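Local coordinates for Exo-beta-1,4-mannosidase (Rhizomucor miehei, PDB 4LYP), which probably releases terminal beta-linked mannose from the non-reducing ends of mannosides by hydrolysis, as a family 5 glycoside hydrolase, at residues A[55-68]-A[84-98]. Residues are numbered along the deposited sequence; the frame is centred on the assembly and turned at random.
Sequences YLIRGANYWQGMNL and EIKQMAEMGINNLRV. With GAI (guanidine), chain D.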
loop_
_atom_site.group_PDB
_atom_site.type_symbol
_atom_site.label_atom_id
_atom_site.label_comp_id
_atom_site.label_asym_id
_atom_site.label_seq_id
_atom_site.Cartn_x
_atom_site.Cartn_y
_atom_site.Cartn_z
ATOM N N TYR A 55 -10.610 -8.119 14.760
ATOM C CA TYR A 55 -10.315 -6.848 14.095
ATOM C C TYR A 55 -10.304 -7.095 12.591
ATOM O O TYR A 55 -9.492 -7.878 12.080
ATOM C CB TYR A 55 -8.968 -6.320 14.616
ATOM C CG TYR A 55 -8.560 -4.970 14.081
ATOM C CD1 TYR A 55 -9.227 -3.823 14.567
ATOM C CD2 TYR A 55 -7.530 -4.768 13.193
ATOM C CE1 TYR A 55 -8.880 -2.545 14.135
ATOM C CE2 TYR A 55 -7.134 -3.528 12.777
ATOM C CZ TYR A 55 -7.818 -2.432 13.215
ATOM O OH TYR A 55 -7.450 -1.175 12.756
ATOM N N LEU A 56 -11.249 -6.496 11.870
ATOM C CA LEU A 56 -11.322 -6.568 10.416
ATOM C C LEU A 56 -10.858 -5.263 9.813
ATOM O O LEU A 56 -11.006 -4.170 10.350
ATOM C CB LEU A 56 -12.732 -6.930 9.951
ATOM C CG LEU A 56 -13.169 -8.386 10.264
ATOM C CD1 LEU A 56 -14.617 -8.581 9.878
ATOM C CD2 LEU A 56 -12.402 -9.391 9.437
ATOM N N ILE A 57 -10.276 -5.405 8.629
ATOM C CA ILE A 57 -9.581 -4.277 7.946
ATOM C C ILE A 57 -10.510 -3.537 6.978
ATOM O O ILE A 57 -10.782 -4.002 5.860
ATOM C CB ILE A 57 -8.312 -4.807 7.203
ATOM C CG1 ILE A 57 -7.391 -5.602 8.163
ATOM C CG2 ILE A 57 -7.601 -3.639 6.525
ATOM C CD1 ILE A 57 -6.936 -4.837 9.435
ATOM N N ARG A 58 -10.987 -2.392 7.470
ATOM C CA ARG A 58 -11.807 -1.474 6.679
ATOM C C ARG A 58 -10.854 -0.457 6.076
ATOM O O ARG A 58 -10.694 0.661 6.605
ATOM C CB ARG A 58 -12.844 -0.805 7.597
ATOM C CG ARG A 58 -13.916 -1.770 8.093
ATOM C CD ARG A 58 -14.816 -1.083 9.129
ATOM N NE ARG A 58 -14.197 -0.982 10.452
ATOM C CZ ARG A 58 -14.296 0.080 11.277
ATOM N NH1 ARG A 58 -14.762 1.250 10.869
ATOM N NH2 ARG A 58 -13.897 -0.070 12.545
ATOM N N GLY A 59 -10.098 -0.867 5.047
ATOM C CA GLY A 59 -8.880 -0.170 4.741
ATOM C C GLY A 59 -8.908 0.664 3.486
ATOM O O GLY A 59 -9.735 0.523 2.569
ATOM N N ALA A 60 -7.886 1.533 3.446
ATOM C CA ALA A 60 -7.564 2.295 2.201
ATOM C C ALA A 60 -6.051 2.356 2.032
ATOM O O ALA A 60 -5.308 2.223 3.038
ATOM C CB ALA A 60 -8.086 3.735 2.271
ATOM N N ASN A 61 -5.586 2.644 0.834
ATOM C CA ASN A 61 -4.187 3.044 0.615
ATOM C C ASN A 61 -4.117 4.575 0.583
ATOM O O ASN A 61 -4.937 5.257 -0.044
ATOM C CB ASN A 61 -3.678 2.514 -0.719
ATOM C CG ASN A 61 -3.329 1.041 -0.616
ATOM O OD1 ASN A 61 -2.195 0.694 -0.225
ATOM N ND2 ASN A 61 -4.275 0.160 -0.934
ATOM N N TYR A 62 -3.101 5.094 1.275
ATOM C CA TYR A 62 -2.856 6.546 1.389
ATOM C C TYR A 62 -1.351 6.750 1.482
ATOM O O TYR A 62 -0.817 7.326 2.447
ATOM C CB TYR A 62 -3.602 7.076 2.617
ATOM C CG TYR A 62 -3.718 8.603 2.698
ATOM C CD1 TYR A 62 -4.421 9.302 1.695
ATOM C CD2 TYR A 62 -3.220 9.310 3.787
ATOM C CE1 TYR A 62 -4.570 10.694 1.741
ATOM C CE2 TYR A 62 -3.414 10.672 3.861
ATOM C CZ TYR A 62 -4.057 11.346 2.849
ATOM O OH TYR A 62 -4.173 12.726 2.969
ATOM N N TRP A 63 -0.644 6.284 0.463
ATOM C CA TRP A 63 0.813 6.331 0.391
ATOM C C TRP A 63 1.341 7.753 0.306
ATOM O O TRP A 63 2.523 7.996 0.604
ATOM C CB TRP A 63 1.308 5.502 -0.794
ATOM C CG TRP A 63 0.730 6.020 -2.091
ATOM C CD1 TRP A 63 -0.486 5.666 -2.693
ATOM C CD2 TRP A 63 1.233 7.124 -2.864
ATOM N NE1 TRP A 63 -0.751 6.500 -3.741
ATOM C CE2 TRP A 63 0.263 7.401 -3.882
ATOM C CE3 TRP A 63 2.410 7.890 -2.785
ATOM C CZ2 TRP A 63 0.431 8.442 -4.777
ATOM C CZ3 TRP A 63 2.605 8.890 -3.726
ATOM C CH2 TRP A 63 1.616 9.201 -4.672
ATOM N N GLN A 64 0.503 8.737 -0.084
ATOM C CA GLN A 64 0.908 10.134 -0.171
ATOM C C GLN A 64 0.788 10.856 1.123
ATOM O O GLN A 64 1.087 12.038 1.221
ATOM C CB GLN A 64 0.098 10.848 -1.288
ATOM C CG GLN A 64 -1.392 11.104 -0.969
ATOM C CD GLN A 64 -2.349 9.974 -1.243
ATOM O OE1 GLN A 64 -2.021 8.765 -1.111
ATOM N NE2 GLN A 64 -3.564 10.324 -1.628
ATOM N N GLY A 65 0.380 10.134 2.217
ATOM C CA GLY A 65 0.102 10.802 3.489
ATOM C C GLY A 65 1.319 11.505 4.040
ATOM O O GLY A 65 1.229 12.626 4.573
ATOM N N MET A 66 2.515 10.846 4.051
ATOM C CA MET A 66 3.697 11.461 4.632
ATOM C C MET A 66 3.997 12.779 3.932
ATOM O O MET A 66 4.262 13.815 4.570
ATOM C CB MET A 66 4.844 10.475 4.537
ATOM C CG MET A 66 6.238 11.115 4.721
ATOM S SD MET A 66 7.578 9.898 4.782
ATOM C CE MET A 66 7.524 9.293 3.098
ATOM N N ASN A 67 3.954 12.802 2.582
ATOM C CA ASN A 67 4.256 14.026 1.854
ATOM C C ASN A 67 3.218 15.103 2.027
ATOM O O ASN A 67 3.559 16.287 2.094
ATOM C CB ASN A 67 4.465 13.766 0.373
ATOM C CG ASN A 67 5.882 13.297 0.063
ATOM O OD1 ASN A 67 6.786 14.189 -0.087
ATOM N ND2 ASN A 67 6.106 12.059 0.014
ATOM N N LEU A 68 1.943 14.749 2.170
ATOM C CA LEU A 68 0.910 15.767 2.441
ATOM C C LEU A 68 0.981 16.275 3.889
ATOM O O LEU A 68 0.641 17.448 4.142
ATOM C CB LEU A 68 -0.495 15.237 2.145
ATOM C CG LEU A 68 -0.841 15.127 0.665
ATOM C CD1 LEU A 68 -2.198 14.518 0.537
ATOM C CD2 LEU A 68 -0.774 16.455 -0.045
ATOM N N GLU A 84 -8.552 14.933 4.619
ATOM C CA GLU A 84 -8.702 13.667 3.901
ATOM C C GLU A 84 -8.770 12.513 4.903
ATOM O O GLU A 84 -9.546 11.553 4.684
ATOM C CB GLU A 84 -7.532 13.501 2.959
ATOM C CG GLU A 84 -7.681 14.479 1.753
ATOM C CD GLU A 84 -6.571 14.440 0.740
ATOM O OE1 GLU A 84 -5.548 13.707 0.910
ATOM O OE2 GLU A 84 -6.754 15.110 -0.301
ATOM N N ILE A 85 -8.002 12.560 5.996
ATOM C CA ILE A 85 -8.157 11.550 7.070
ATOM C C ILE A 85 -9.553 11.580 7.666
ATOM O O ILE A 85 -10.183 10.551 7.856
ATOM C CB ILE A 85 -7.070 11.715 8.199
ATOM C CG1 ILE A 85 -5.660 11.643 7.677
ATOM C CG2 ILE A 85 -7.320 10.648 9.254
ATOM C CD1 ILE A 85 -5.326 10.371 6.966
ATOM N N LYS A 86 -10.037 12.804 7.957
ATOM C CA LYS A 86 -11.418 12.949 8.466
ATOM C C LYS A 86 -12.415 12.389 7.461
ATOM O O LYS A 86 -13.362 11.608 7.848
ATOM C CB LYS A 86 -11.665 14.428 8.720
ATOM C CG LYS A 86 -13.094 14.702 9.281
ATOM C CD LYS A 86 -13.198 16.224 9.622
ATOM C CE LYS A 86 -14.569 16.500 10.210
ATOM N NZ LYS A 86 -15.659 16.551 9.232
ATOM N N GLN A 87 -12.268 12.631 6.161
ATOM C CA GLN A 87 -13.163 12.067 5.175
ATOM C C GLN A 87 -13.141 10.557 5.191
ATOM O O GLN A 87 -14.174 9.861 5.098
ATOM C CB GLN A 87 -12.812 12.534 3.725
ATOM C CG GLN A 87 -13.058 13.997 3.496
ATOM C CD GLN A 87 -12.422 14.497 2.216
ATOM O OE1 GLN A 87 -11.547 13.846 1.587
ATOM N NE2 GLN A 87 -12.797 15.701 1.801
ATOM N N MET A 88 -11.937 9.981 5.311
ATOM C CA MET A 88 -11.817 8.533 5.341
ATOM C C MET A 88 -12.442 7.984 6.620
ATOM O O MET A 88 -13.143 6.948 6.568
ATOM C CB MET A 88 -10.336 8.118 5.159
ATOM C CG MET A 88 -9.904 8.285 3.724
ATOM S SD MET A 88 -8.261 7.586 3.404
ATOM C CE MET A 88 -7.188 8.770 4.259
ATOM N N ALA A 89 -12.311 8.647 7.735
ATOM C CA ALA A 89 -12.957 8.206 8.975
ATOM C C ALA A 89 -14.461 8.223 8.792
ATOM O O ALA A 89 -15.169 7.288 9.187
ATOM C CB ALA A 89 -12.580 9.109 10.123
ATOM N N GLU A 90 -14.997 9.244 8.089
ATOM C CA GLU A 90 -16.461 9.370 7.873
ATOM C C GLU A 90 -16.941 8.267 6.936
ATOM O O GLU A 90 -18.100 7.875 7.041
ATOM C CB GLU A 90 -16.789 10.793 7.366
ATOM C CG GLU A 90 -16.590 11.806 8.554
ATOM C CD GLU A 90 -16.592 13.245 8.118
ATOM O OE1 GLU A 90 -16.415 13.587 6.884
ATOM O OE2 GLU A 90 -16.626 14.070 9.052
ATOM N N MET A 91 -16.096 7.775 6.058
ATOM C CA MET A 91 -16.479 6.651 5.242
ATOM C C MET A 91 -16.202 5.293 5.886
ATOM O O MET A 91 -16.355 4.252 5.215
ATOM C CB MET A 91 -15.975 6.720 3.815
ATOM C CG MET A 91 -14.572 6.489 3.569
ATOM S SD MET A 91 -14.143 6.662 1.745
ATOM C CE MET A 91 -14.034 8.304 1.929
ATOM N N GLY A 92 -15.872 5.291 7.172
ATOM C CA GLY A 92 -15.788 4.046 7.899
ATOM C C GLY A 92 -14.412 3.384 7.870
ATOM O O GLY A 92 -14.305 2.204 8.239
ATOM N N ILE A 93 -13.365 4.063 7.388
ATOM C CA ILE A 93 -12.031 3.431 7.267
ATOM C C ILE A 93 -11.398 3.365 8.654
ATOM O O ILE A 93 -11.337 4.363 9.393
ATOM C CB ILE A 93 -11.196 4.191 6.205
ATOM C CG1 ILE A 93 -11.773 3.918 4.779
ATOM C CG2 ILE A 93 -9.699 4.008 6.380
ATOM C CD1 ILE A 93 -11.440 5.018 3.758
ATOM N N ASN A 94 -10.795 2.205 8.944
ATOM C CA ASN A 94 -10.070 2.013 10.201
ATOM C C ASN A 94 -8.571 1.731 9.986
ATOM O O ASN A 94 -7.854 1.538 10.989
ATOM C CB ASN A 94 -10.668 0.953 11.109
ATOM C CG ASN A 94 -10.409 -0.457 10.625
ATOM O OD1 ASN A 94 -9.994 -0.658 9.453
ATOM N ND2 ASN A 94 -10.715 -1.446 11.435
ATOM N N ASN A 95 -8.078 1.693 8.749
ATOM C CA ASN A 95 -6.743 1.212 8.484
ATOM C C ASN A 95 -6.225 1.850 7.213
ATOM O O ASN A 95 -6.914 1.845 6.185
ATOM C CB ASN A 95 -6.764 -0.349 8.304
ATOM C CG ASN A 95 -5.392 -0.949 8.069
ATOM O OD1 ASN A 95 -5.032 -1.249 6.917
ATOM N ND2 ASN A 95 -4.617 -1.118 9.127
ATOM N N LEU A 96 -5.033 2.499 7.326
ATOM C CA LEU A 96 -4.381 3.064 6.128
ATOM C C LEU A 96 -3.053 2.338 5.908
ATOM O O LEU A 96 -2.238 2.189 6.815
ATOM C CB LEU A 96 -4.070 4.560 6.267
ATOM C CG LEU A 96 -5.309 5.430 6.572
ATOM C CD1 LEU A 96 -4.857 6.881 6.659
ATOM C CD2 LEU A 96 -6.403 5.290 5.485
ATOM N N ARG A 97 -2.877 1.882 4.665
ATOM C CA ARG A 97 -1.559 1.406 4.193
ATOM C C ARG A 97 -0.825 2.629 3.679
ATOM O O ARG A 97 -1.320 3.313 2.781
ATOM C CB ARG A 97 -1.751 0.302 3.161
ATOM C CG ARG A 97 -0.429 -0.212 2.628
ATOM C CD ARG A 97 -0.640 -1.541 1.930
ATOM N NE ARG A 97 0.592 -2.008 1.254
ATOM C CZ ARG A 97 0.866 -1.914 -0.040
ATOM N NH1 ARG A 97 0.097 -1.200 -0.852
ATOM N NH2 ARG A 97 1.983 -2.474 -0.502
ATOM N N VAL A 98 0.314 2.921 4.281
ATOM C CA VAL A 98 1.030 4.155 4.059
ATOM C C VAL A 98 2.478 3.821 3.654
ATOM O O VAL A 98 2.968 2.745 3.904
ATOM C CB VAL A 98 0.955 5.119 5.262
ATOM C CG1 VAL A 98 -0.504 5.385 5.600
ATOM C CG2 VAL A 98 1.735 4.597 6.432
HETATM C C GAI D . -11.647 -12.293 12.278
HETATM N N1 GAI D . -12.085 -12.937 13.510
HETATM N N2 GAI D . -11.025 -12.717 11.056
HETATM N N3 GAI D . -11.729 -11.011 12.243
HETATM O O HOH W 1 -12.411 -2.177 13.831
HETATM O O HOH W 2 -0.217 2.654 0.284
HETATM O O HOH W 3 -4.710 13.044 -1.645
#
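Met88 lays its methyl CE over one face of the Tyr62 ring, 3.8 Å from its centroid, a Met-aromatic CH-pi contact. Ile85 CD1 reaches Tyr62 CE2 obliquely, while Ala60 CB packs among Met88 SD, Ile93 CD1 and Leu96 CD2. With CG anti to the backbone N (chi1 -167°), the Tyr62 ring reaches across the helix face to Glu84, where its OH donates to OE1 (2.7 Å) on the anti side of the carboxylate; Arg80 salt-bridges OE2. These side chains fill the layer between helix 78-90 and parallel strands 53-61 and 95-99 of the TIM barrel, paired through Ala60 N to Asn95 O and Arg97 N to Ala60 O. On the barrel's inner face, Asn61 OD1 receives Arg97 NH1 (3.0 Å) in the guanidinium plane, Asn61 ND2 is held by Glu336 O, and Arg97 also salt-bridges Glu337 and hydrogen-bonds Asn237. Gly92, C-prime residue of the Schellman motif ending helix 78-90, accepts Arg58 NH1 at its O (2.8 Å) from above the carbonyl plane. Asn94 CB covers one face of that guanidinium; Asn94 ND2 donates to Leu56 O, OD1 accepts from Arg58 N (2.8 Å), and a water joins ND2 to Arg58 NH2.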